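Local structure of putative thioesterase yhdA (Lactococcus lactis subsp. lactis, 3GEK) at residues N2-L7 against A56-G61; G97-L100 against N106-W109. The protein probably hydrolyses 1,4-dihydroxy-2-naphthoyl-CoA or a related acyl-CoA thioester, as a hotdog-fold thioesterase of the PaaI family. The protein carries 7 engineered substitutions. All blocks are in the same frame, centred on the assembly; numbering follows the deposited sequence.

Contact 1 of 2, residues N2-L7 against A56-G61; sequences NMIDQL and AEITAG
Ile58 stands out from helix 49-68 toward the short helix 3-6, and one methyl of it carries most of the contact. Ile58 CD1 lies 3.7 Å from Ile4 CG1 and 3.7 Å from Leu7 CD2, and the directions from CD1 to these two atoms are about 95° apart, so it is wedged into the angle between two side chains one helical turn apart. Met3, present as selenomethionine, comes up more loosely, its terminal CE 4.5 Å from Ile58 CD1. The reach of Ile58 follows from its torsions: CG1 is anti to the carbonyl carbon and the chain beyond it is extended, which carries CD1 well clear of its own helix. Ile4 has the same conformation, and the two isoleucines cross obliquely, their branch methyls meeting more distantly, with Ile4 CG2 4.1 Å from Ile58 CG2. The interface is thus wholly apolar and small, 139 Å² over both segments, of which Ile58 supplies more than half.

The amide of Asn2 serves its own helix. Asn2 is the N-cap: its OD1 accepts from Asp5 N at 3.0 Å in a nearly straight bond (165° at the hydrogen), the donor tilted 22° from the carbonyl plane. Together with the backbone bonds from Gln6 N to Asn2 O and Leu7 N to Met3 O, this holds the turn from which Met3, Ile4 and Leu7 face Ile58.

Leu7 also rests on Met34 and Phe39, while Gln6 is hydrogen-bonded to Gln6 of the second subunit and Glu57 to His83 of that subunit. The arrangement is that of a capped N-terminal helical turn laid against the long helix around which a hotdog sheet curls, here beside a subunit interface.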
loop_
_atom_site.group_PDB
_atom_site.type_symbol
_atom_site.label_atom_id
_atom_site.label_comp_id
_atom_site.label_asym_id
_atom_site.label_seq_id
_atom_site.Cartn_x
_atom_site.Cartn_y
_atom_site.Cartn_z
ATOM N N ASN A 2 18.020 -21.097 7.610
ATOM C CA ASN A 2 16.750 -20.662 7.039
ATOM C C ASN A 2 16.913 -19.354 6.258
ATOM O O ASN A 2 17.992 -18.752 6.271
ATOM C CB ASN A 2 15.652 -20.571 8.116
ATOM C CG ASN A 2 15.880 -19.441 9.121
ATOM O OD1 ASN A 2 16.830 -18.666 9.019
ATOM N ND2 ASN A 2 14.985 -19.344 10.097
HETATM N N MSE A 3 15.859 -18.933 5.586
HETATM C CA MSE A 3 15.870 -17.712 4.776
HETATM C C MSE A 3 16.369 -16.499 5.557
HETATM O O MSE A 3 17.216 -15.754 5.066
HETATM C CB MSE A 3 14.480 -17.425 4.205
HETATM C CG MSE A 3 14.458 -16.382 3.097
HETATM SE SE MSE A 3 12.636 -15.956 2.525
HETATM C CE MSE A 3 12.234 -14.569 3.818
ATOM N N ILE A 4 15.844 -16.320 6.754
ATOM C CA ILE A 4 16.215 -15.204 7.634
ATOM C C ILE A 4 17.733 -15.089 7.812
ATOM O O ILE A 4 18.304 -14.016 7.605
ATOM C CB ILE A 4 15.489 -15.285 9.016
ATOM C CG1 ILE A 4 13.968 -15.214 8.826
ATOM C CG2 ILE A 4 15.968 -14.174 9.958
ATOM C CD1 ILE A 4 13.155 -15.475 10.090
ATOM N N ASP A 5 18.377 -16.198 8.168
ATOM C CA ASP A 5 19.816 -16.206 8.410
ATOM C C ASP A 5 20.608 -16.022 7.117
ATOM O O ASP A 5 21.631 -15.336 7.104
ATOM C CB ASP A 5 20.248 -17.495 9.125
ATOM C CG ASP A 5 19.563 -17.685 10.473
ATOM O OD1 ASP A 5 19.215 -16.680 11.134
ATOM O OD2 ASP A 5 19.378 -18.856 10.874
ATOM N N GLN A 6 20.125 -16.624 6.033
ATOM C CA GLN A 6 20.798 -16.521 4.733
ATOM C C GLN A 6 20.748 -15.109 4.146
ATOM O O GLN A 6 21.599 -14.738 3.340
ATOM C CB GLN A 6 20.237 -17.542 3.741
ATOM C CG GLN A 6 20.651 -18.972 4.043
ATOM C CD GLN A 6 20.301 -19.931 2.926
ATOM O OE1 GLN A 6 19.518 -20.859 3.119
ATOM N NE2 GLN A 6 20.879 -19.712 1.751
ATOM N N LEU A 7 19.759 -14.326 4.571
ATOM C CA LEU A 7 19.660 -12.916 4.198
ATOM C C LEU A 7 20.884 -12.110 4.648
ATOM O O LEU A 7 21.197 -11.079 4.058
ATOM C CB LEU A 7 18.374 -12.304 4.764
ATOM C CG LEU A 7 17.140 -11.992 3.896
ATOM C CD1 LEU A 7 17.230 -12.424 2.428
ATOM C CD2 LEU A 7 15.883 -12.544 4.548
ATOM N N ALA A 56 12.803 -5.784 5.207
ATOM C CA ALA A 56 11.951 -4.795 5.867
ATOM C C ALA A 56 11.033 -5.423 6.899
ATOM O O ALA A 56 10.928 -4.920 8.012
ATOM C CB ALA A 56 11.137 -4.038 4.854
ATOM N N GLU A 57 10.361 -6.510 6.523
ATOM C CA GLU A 57 9.429 -7.192 7.426
ATOM C C GLU A 57 10.160 -7.797 8.630
ATOM O O GLU A 57 9.667 -7.731 9.762
ATOM C CB GLU A 57 8.588 -8.243 6.675
ATOM C CG GLU A 57 7.404 -8.779 7.496
ATOM C CD GLU A 57 6.363 -9.553 6.689
ATOM O OE1 GLU A 57 6.070 -9.160 5.544
ATOM O OE2 GLU A 57 5.804 -10.546 7.229
ATOM N N ILE A 58 11.349 -8.352 8.384
ATOM C CA ILE A 58 12.139 -9.010 9.429
ATOM C C ILE A 58 12.749 -8.025 10.435
ATOM O O ILE A 58 12.687 -8.265 11.644
ATOM C CB ILE A 58 13.226 -9.952 8.833
ATOM C CG1 ILE A 58 12.555 -11.154 8.155
ATOM C CG2 ILE A 58 14.201 -10.439 9.917
ATOM C CD1 ILE A 58 13.468 -11.943 7.235
ATOM N N THR A 59 13.330 -6.931 9.938
ATOM C CA THR A 59 13.920 -5.909 10.808
ATOM C C THR A 59 12.863 -5.133 11.600
ATOM O O THR A 59 13.090 -4.773 12.757
ATOM C CB THR A 59 14.815 -4.918 10.031
ATOM O OG1 THR A 59 14.077 -4.350 8.937
ATOM C CG2 THR A 59 16.083 -5.611 9.506
ATOM N N ALA A 60 11.716 -4.872 10.973
ATOM C CA ALA A 60 10.594 -4.220 11.651
ATOM C C ALA A 60 10.112 -5.084 12.813
ATOM O O ALA A 60 9.879 -4.580 13.912
ATOM C CB ALA A 60 9.453 -3.947 10.675
ATOM N N GLY A 61 9.984 -6.386 12.560
ATOM C CA GLY A 61 9.603 -7.358 13.579
ATOM C C GLY A 61 10.603 -7.452 14.718
ATOM O O GLY A 61 10.214 -7.567 15.879
#

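Contact 2 of 2, residues G97-L100 against N106-W109; sequences GLLL and NHVW
Leu99 and Trp109 form an antiparallel non-hydrogen-bonded pair, their CA atoms 4.5 Å apart, and both side chains leave the same face of the sheet. With CG anti to the backbone N (chi1 -175°), Leu99 brings CD1 over the five-membered ring of the indole, 3.8 Å from its centroid and 16° off the normal, a CH-pi contact. Leu99 CB covers the six-membered part, 3.7 Å from Trp109 CZ3. Gly97 borders that ring's edge, where a CB would be crowded.

Val108, third in buried surface, acts mainly through its carbonyl: Val108 O accepts from Leu100 N at 2.7 Å, the donor nearly in line with the C=O bond (171°). Beside it, Trp109 CA makes a CH...O contact of 3.5 Å with Leu98 O. Leu100 and Val108 themselves turn to the other face and pack against a third subunit.

Ile67 of helix 49-68 touches both Leu99 and Trp109, and Ser64 OG bonds Trp109 NE1. A serine in place of Trp109 would probably leave Leu99 CD1 without its aromatic platform and Ser64 without its indole partner. The chemistry implies strands joined here by one short backbone hydrogen bond and a CH-pi contact, with the indole N-H side tied to the helix through Ser64.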
loop_
_atom_site.group_PDB
_atom_site.type_symbol
_atom_site.label_atom_id
_atom_site.label_comp_id
_atom_site.label_asym_id
_atom_site.label_seq_id
_atom_site.Cartn_x
_atom_site.Cartn_y
_atom_site.Cartn_z
ATOM N N GLY A 97 14.688 2.366 9.975
ATOM C CA GLY A 97 13.280 2.470 10.300
ATOM C C GLY A 97 12.982 3.627 11.225
ATOM O O GLY A 97 13.808 3.999 12.053
ATOM N N LEU A 98 11.794 4.194 11.056
ATOM C CA LEU A 98 11.234 5.172 11.971
ATOM C C LEU A 98 9.851 4.690 12.387
ATOM O O LEU A 98 9.016 4.388 11.537
ATOM C CB LEU A 98 11.131 6.541 11.288
ATOM C CG LEU A 98 10.373 7.661 12.012
ATOM C CD1 LEU A 98 11.097 8.074 13.286
ATOM C CD2 LEU A 98 10.183 8.866 11.100
ATOM N N LEU A 99 9.605 4.612 13.690
ATOM C CA LEU A 99 8.293 4.211 14.167
ATOM C C LEU A 99 7.321 5.393 14.097
ATOM O O LEU A 99 7.449 6.361 14.839
ATOM C CB LEU A 99 8.380 3.630 15.581
ATOM C CG LEU A 99 7.108 3.055 16.210
ATOM C CD1 LEU A 99 6.649 1.803 15.479
ATOM C CD2 LEU A 99 7.353 2.758 17.682
ATOM N N LEU A 100 6.361 5.306 13.182
ATOM C CA LEU A 100 5.402 6.381 12.967
ATOM C C LEU A 100 4.254 6.296 13.953
ATOM O O LEU A 100 3.626 7.308 14.268
ATOM C CB LEU A 100 4.846 6.337 11.548
ATOM C CG LEU A 100 5.801 6.446 10.360
ATOM C CD1 LEU A 100 5.010 6.199 9.083
ATOM C CD2 LEU A 100 6.513 7.801 10.321
ATOM N N ASN A 106 -0.952 -2.153 17.227
ATOM C CA ASN A 106 -0.159 -2.063 15.994
ATOM C C ASN A 106 1.084 -1.178 16.110
ATOM O O ASN A 106 1.043 -0.132 16.754
ATOM C CB ASN A 106 -1.017 -1.532 14.842
ATOM C CG ASN A 106 -2.056 -2.536 14.359
ATOM O OD1 ASN A 106 -3.112 -2.148 13.851
ATOM N ND2 ASN A 106 -1.761 -3.825 14.502
ATOM N N HIS A 107 2.180 -1.600 15.483
ATOM C CA HIS A 107 3.311 -0.709 15.212
ATOM C C HIS A 107 3.332 -0.398 13.725
ATOM O O HIS A 107 3.170 -1.300 12.905
ATOM C CB HIS A 107 4.652 -1.332 15.614
ATOM C CG HIS A 107 4.955 -1.255 17.081
ATOM N ND1 HIS A 107 5.958 -1.994 17.668
ATOM C CD2 HIS A 107 4.381 -0.540 18.080
ATOM C CE1 HIS A 107 5.997 -1.733 18.962
ATOM N NE2 HIS A 107 5.047 -0.856 19.239
ATOM N N VAL A 108 3.522 0.873 13.378
ATOM C CA VAL A 108 3.667 1.262 11.973
ATOM C C VAL A 108 5.061 1.829 11.758
ATOM O O VAL A 108 5.407 2.878 12.316
ATOM C CB VAL A 108 2.596 2.284 11.523
ATOM C CG1 VAL A 108 2.696 2.545 10.031
ATOM C CG2 VAL A 108 1.191 1.799 11.887
ATOM N N TRP A 109 5.862 1.119 10.966
ATOM C CA TRP A 109 7.247 1.517 10.681
ATOM C C TRP A 109 7.386 2.114 9.296
ATOM O O TRP A 109 6.844 1.582 8.321
ATOM C CB TRP A 109 8.194 0.317 10.777
ATOM C CG TRP A 109 8.438 -0.167 12.160
ATOM C CD1 TRP A 109 7.801 -1.192 12.794
ATOM C CD2 TRP A 109 9.403 0.344 13.091
ATOM N NE1 TRP A 109 8.310 -1.355 14.062
ATOM C CE2 TRP A 109 9.292 -0.423 14.270
ATOM C CE3 TRP A 109 10.354 1.372 13.039
ATOM C CZ2 TRP A 109 10.088 -0.187 15.398
ATOM C CZ3 TRP A 109 11.151 1.602 14.159
ATOM C CH2 TRP A 109 11.012 0.822 15.320
#

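From the N terminus, contact 1 comes first: by bringing residues 2-7 back to helix 49-68 it closes a loop of 48 residues that includes strand 28-35. Contact 2 opens only after contact 1 has closed and encloses just five residues, the end of strand 92-102 and the short turn into strand 106-115, so the two stand in series, neither nested nor crossed. Their centres are about 17 Å apart, on opposite sides of the chain's centre. Helix 49-68 connects them: Ala60 O packs 3.6 Å from Trp109 NE1, and Ser64, one turn on, also bonds His107. Contact 1 thus ties the N-terminal helix to the long helix, while contact 2 joins two strands of the sheet wrapped around it.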